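Local coordinates for iron-regulated ABC transporter siderophore-binding protein SirA (Staphylococcus aureus subsp. aureus, PDB 3MWG) that probably binds iron-loaded siderophores at the cell surface and hands them to an ABC transporter for iron uptake, at residues Gly25-Trp30 / Lys47-Glu52; Ser192-Pro197 / Ser229-Asn234. One frame throughout, in Å; residues are numbered along the deposited sequence.

Contact 1. Residues Gly25-Trp30 / Lys47-Glu52; sequences GAVESW and KIVGQE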
# COMPACT_ATOMS: atom_id res chain seq x y z
N GLY A 25 12.65 -2.20 17.44
CA GLY A 25 13.33 -1.51 16.35
C GLY A 25 12.46 -1.54 15.11
O GLY A 25 11.74 -2.51 14.89
N ALA A 26 12.49 -0.47 14.31
CA ALA A 26 11.71 -0.43 13.08
C ALA A 26 12.48 0.43 12.10
O ALA A 26 13.34 1.21 12.52
CB ALA A 26 10.33 0.15 13.32
N VAL A 27 12.20 0.27 10.81
CA VAL A 27 12.77 1.17 9.80
C VAL A 27 12.04 2.50 9.80
O VAL A 27 10.88 2.59 10.16
CB VAL A 27 12.83 0.54 8.39
CG1 VAL A 27 13.96 -0.52 8.32
CG2 VAL A 27 11.42 -0.04 7.94
N GLU A 28 12.78 3.55 9.42
CA GLU A 28 12.26 4.90 9.26
C GLU A 28 11.09 4.91 8.27
O GLU A 28 11.11 4.22 7.23
CB GLU A 28 13.38 5.80 8.73
CG GLU A 28 13.05 7.27 8.64
CD GLU A 28 14.23 8.10 8.14
OE1 GLU A 28 14.67 8.98 8.89
OE2 GLU A 28 14.73 7.87 7.01
N SER A 29 10.08 5.72 8.60
CA SER A 29 8.94 5.97 7.70
C SER A 29 9.39 6.69 6.43
O SER A 29 10.39 7.41 6.43
CB SER A 29 7.89 6.79 8.42
OG SER A 29 8.42 8.03 8.88
N TRP A 30 8.67 6.48 5.33
CA TRP A 30 9.05 7.09 4.06
C TRP A 30 8.88 8.61 4.04
O TRP A 30 9.62 9.29 3.32
CB TRP A 30 8.23 6.51 2.91
CG TRP A 30 8.62 5.12 2.53
CD1 TRP A 30 7.89 3.98 2.73
CD2 TRP A 30 9.86 4.71 1.93
NE1 TRP A 30 8.58 2.89 2.26
CE2 TRP A 30 9.79 3.30 1.76
CE3 TRP A 30 11.00 5.39 1.48
CZ2 TRP A 30 10.83 2.56 1.16
CZ3 TRP A 30 12.03 4.65 0.90
CH2 TRP A 30 11.93 3.25 0.75
N LYS A 47 13.29 2.00 18.54
CA LYS A 47 14.53 2.52 17.94
C LYS A 47 14.45 2.47 16.42
O LYS A 47 14.14 1.42 15.87
CB LYS A 47 15.72 1.69 18.41
CG LYS A 47 17.05 2.07 17.79
CD LYS A 47 17.62 3.37 18.39
CE LYS A 47 19.01 3.68 17.80
NZ LYS A 47 19.37 5.14 17.87
N ILE A 48 14.70 3.59 15.74
CA ILE A 48 14.77 3.60 14.28
C ILE A 48 16.10 2.96 13.89
O ILE A 48 17.16 3.43 14.27
CB ILE A 48 14.65 5.04 13.71
CG1 ILE A 48 13.26 5.62 13.99
CG2 ILE A 48 14.93 5.07 12.19
CD1 ILE A 48 12.08 4.80 13.38
N VAL A 49 16.04 1.86 13.16
CA VAL A 49 17.27 1.14 12.77
C VAL A 49 17.75 1.50 11.38
O VAL A 49 18.46 0.73 10.75
CB VAL A 49 17.12 -0.41 12.89
CG1 VAL A 49 16.86 -0.83 14.33
CG2 VAL A 49 16.01 -0.92 11.97
N GLY A 50 17.36 2.67 10.87
CA GLY A 50 17.84 3.07 9.56
C GLY A 50 16.72 3.06 8.53
O GLY A 50 15.56 2.90 8.87
N GLN A 51 17.09 3.20 7.27
CA GLN A 51 16.16 3.36 6.18
C GLN A 51 15.85 2.00 5.59
O GLN A 51 16.70 1.13 5.54
CB GLN A 51 16.78 4.28 5.14
CG GLN A 51 17.24 5.61 5.78
CD GLN A 51 17.41 6.75 4.80
OE1 GLN A 51 16.74 7.77 4.90
NE2 GLN A 51 18.34 6.58 3.85
N GLU A 52 14.62 1.83 5.12
CA GLU A 52 14.18 0.55 4.57
C GLU A 52 15.07 -0.04 3.45
O GLU A 52 15.27 -1.27 3.41
CB GLU A 52 12.72 0.64 4.14
CG GLU A 52 12.13 -0.67 3.70
CD GLU A 52 10.65 -0.57 3.47
OE1 GLU A 52 9.97 -0.07 4.37
OE2 GLU A 52 10.18 -0.99 2.40
O HOH W 1 12.80 4.12 5.16
O HOH W 2 7.97 0.16 1.61

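Contact 2. Residues Ser192-Pro197 / Ser229-Asn234; sequences SKESIP and SKEWKN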
# COMPACT_ATOMS: atom_id res chain seq x y z
N SER A 192 5.44 8.25 -22.10
CA SER A 192 4.74 8.73 -23.28
C SER A 192 3.24 8.79 -23.03
O SER A 192 2.65 7.86 -22.46
CB SER A 192 5.02 7.81 -24.48
OG SER A 192 4.08 8.01 -25.52
N LYS A 193 2.63 9.88 -23.48
CA LYS A 193 1.19 10.04 -23.39
C LYS A 193 0.44 9.07 -24.31
O LYS A 193 -0.75 8.84 -24.13
CB LYS A 193 0.79 11.51 -23.60
CG LYS A 193 1.46 12.44 -22.59
CD LYS A 193 1.06 13.89 -22.80
CE LYS A 193 2.07 14.81 -22.11
NZ LYS A 193 1.45 16.12 -21.73
N GLU A 194 1.17 8.46 -25.24
CA GLU A 194 0.63 7.38 -26.09
C GLU A 194 0.26 6.15 -25.27
O GLU A 194 -0.51 5.31 -25.72
CB GLU A 194 1.65 6.94 -27.15
CG GLU A 194 2.03 8.04 -28.16
CD GLU A 194 0.87 8.47 -29.02
OE1 GLU A 194 -0.14 7.73 -29.08
OE2 GLU A 194 0.96 9.54 -29.65
N SER A 195 0.86 6.02 -24.09
CA SER A 195 0.54 4.93 -23.20
C SER A 195 -0.64 5.24 -22.27
O SER A 195 -1.08 4.36 -21.53
CB SER A 195 1.77 4.49 -22.41
OG SER A 195 2.60 3.68 -23.22
N ILE A 196 -1.17 6.45 -22.32
CA ILE A 196 -2.30 6.84 -21.44
C ILE A 196 -3.52 5.90 -21.45
O ILE A 196 -4.12 5.69 -20.39
CB ILE A 196 -2.72 8.33 -21.60
CG1 ILE A 196 -1.75 9.22 -20.86
CG2 ILE A 196 -4.12 8.57 -21.01
CD1 ILE A 196 -1.97 10.70 -21.07
N PRO A 197 -3.90 5.32 -22.64
CA PRO A 197 -5.03 4.35 -22.64
C PRO A 197 -4.84 3.13 -21.70
O PRO A 197 -5.83 2.47 -21.33
CB PRO A 197 -5.12 3.90 -24.12
CG PRO A 197 -4.61 5.11 -24.91
CD PRO A 197 -3.51 5.72 -24.01
N SER A 229 -3.93 16.56 -21.62
CA SER A 229 -3.73 15.84 -22.88
C SER A 229 -5.06 15.29 -23.40
O SER A 229 -6.00 15.04 -22.64
CB SER A 229 -2.73 14.71 -22.68
OG SER A 229 -3.30 13.68 -21.86
N LYS A 230 -5.12 15.10 -24.72
CA LYS A 230 -6.33 14.61 -25.34
C LYS A 230 -6.59 13.14 -24.99
O LYS A 230 -7.75 12.71 -24.94
CB LYS A 230 -6.33 14.85 -26.87
CG LYS A 230 -5.26 14.09 -27.66
CD LYS A 230 -5.40 14.34 -29.17
CE LYS A 230 -4.71 13.27 -29.99
NZ LYS A 230 -3.25 13.17 -29.68
N GLU A 231 -5.52 12.37 -24.75
CA GLU A 231 -5.65 10.96 -24.35
C GLU A 231 -6.32 10.87 -22.99
O GLU A 231 -7.27 10.11 -22.81
CB GLU A 231 -4.29 10.28 -24.32
CG GLU A 231 -3.58 10.21 -25.67
CD GLU A 231 -2.78 11.47 -25.99
OE1 GLU A 231 -2.80 12.47 -25.24
OE2 GLU A 231 -2.11 11.47 -27.03
N TRP A 232 -5.84 11.66 -22.03
CA TRP A 232 -6.47 11.71 -20.70
C TRP A 232 -7.95 12.07 -20.83
O TRP A 232 -8.81 11.44 -20.22
CB TRP A 232 -5.76 12.70 -19.79
CG TRP A 232 -6.45 12.95 -18.46
CD1 TRP A 232 -7.37 13.92 -18.19
CD2 TRP A 232 -6.25 12.23 -17.23
NE1 TRP A 232 -7.75 13.85 -16.87
CE2 TRP A 232 -7.09 12.82 -16.26
CE3 TRP A 232 -5.47 11.13 -16.86
CZ2 TRP A 232 -7.17 12.36 -14.94
CZ3 TRP A 232 -5.55 10.67 -15.54
CH2 TRP A 232 -6.39 11.28 -14.60
N LYS A 233 -8.24 13.05 -21.70
CA LYS A 233 -9.60 13.52 -21.88
C LYS A 233 -10.46 12.47 -22.60
O LYS A 233 -11.68 12.52 -22.49
CB LYS A 233 -9.63 14.89 -22.61
CG LYS A 233 -9.00 16.05 -21.82
CD LYS A 233 -9.23 17.39 -22.54
CE LYS A 233 -8.50 18.55 -21.89
NZ LYS A 233 -8.61 18.51 -20.41
N ASN A 234 -9.84 11.51 -23.28
CA ASN A 234 -10.62 10.41 -23.91
C ASN A 234 -10.82 9.16 -23.01
O ASN A 234 -11.51 8.18 -23.39
CB ASN A 234 -9.99 10.01 -25.24
CG ASN A 234 -10.94 9.22 -26.13
OD1 ASN A 234 -10.60 8.15 -26.62
ND2 ASN A 234 -12.14 9.74 -26.33
O HOH W 3 -2.77 9.71 -28.71

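Contact 1. Residues Gly25-Trp30 / Lys47-Glu52
Glu52 and Trp30 meet at about a right angle where two neighbouring parallel strands of the N-terminal sheet, 25-26 and 47-51, run out into loops. The fold is that of a bilobal periplasmic-type binding protein. Glu52 OE2 lies at the indole edge, 3.8 Å from Trp30 CZ2, with the carboxylate plane turned 65° from the ring. A water at this edge, in the ring plane, accepts from Trp30 NE1 and donates to Glu52 OE2, which also forms a salt bridge with Arg74; Gln10 NE2 donates to OE1. The carboxylate of this buried glutamate is thus held by several partners. Glu52 CB lies against Val27 CG2, and Val27 CG1 reaches Val49 CG2 at 4.2 Å; short, branched valines suit this apolar patch. On the face carrying Ala26, Ile48 sends CG2 against Glu28 CB at 3.9 Å, its chi1 of -66° placing that methyl anti to the backbone N. Along the backbones, Ala26 N donates to Lys47 O, and Val49 N to Ala26 O. Gly50 has a positive phi of 111° that suits a residue without CB, and Glu28 N donates to Gly50 O at 2.9 Å, nearly straight. A second water bridges onward, donating to Glu28 O and accepting from Glu52 N.

Contact 2. Residues Ser192-Pro197 / Ser229-Asn234
A chi1 of -63° puts Glu231 CG beside its own backbone N and 3.5 Å from Lys193 O; the bend at chi2, 85°, then turns the carboxylate. The contact joins a 3-10 turn, beginning at Lys193 after strand 187-190, to the first turn of helix 230-234, whose N-cap is Ser229. Ile196 is the apolar centre. Its side chain crosses that of Glu231 at about a right angle, Ile196 CB to Glu231 CB 3.7 Å, and a branched residue suits the place because its two arms reach different neighbours: CG2 sits by Trp232 N, whereas CD1 extends to Ser229 OG at 3.4 Å. Trp226 and Leu235 also touch this buried isoleucine.

Serine suits the N-cap because its short hydroxyl can turn back on the helix: Ser229 OG accepts from Trp232 N at 3.2 Å and donates to Trp226 O, so both roles of the hydroxyl are used. The extended chain of Lys193 brings CD to 3.9 Å from Ser229 CB, and the lysine makes a cation-pi interaction with Trp226 in helix 216-228. Ser192 OG accepts from Glu194 N, an ST turn that opens the 3-10 segment.

Two carboxylates also approach, Glu194 OE2 and Glu231 OE2 being 4.5 Å apart. Lys230 NZ probably eases the repulsion through its weak salt bridge to Glu231 OE2. A water donates to both carboxylates, to Glu231 OE2 at 2.5 Å and, more weakly, to Glu194 OE1.

The two contacts lie on opposite sides of the chain's centre, with their own centres about 39 Å apart, and share no secondary-structure element. Contact 1 belongs to the sheet of the N-terminal half and lies nearer the centre of the chain, about 17 Å from it; contact 2 lies about 26 Å out and joins a 3-10 turn to a short helix. Both are partly buried, with 5 of 11 touching residues buried in contact 1 and 2 of 6 in contact 2. Strand pairing gives contact 1 direct backbone hydrogen bonds, whereas contact 2 has none across and rests on van der Waals packing. Both bring water to carboxylates: a buried one paired with arginine in contact 1, a more exposed pair in contact 2.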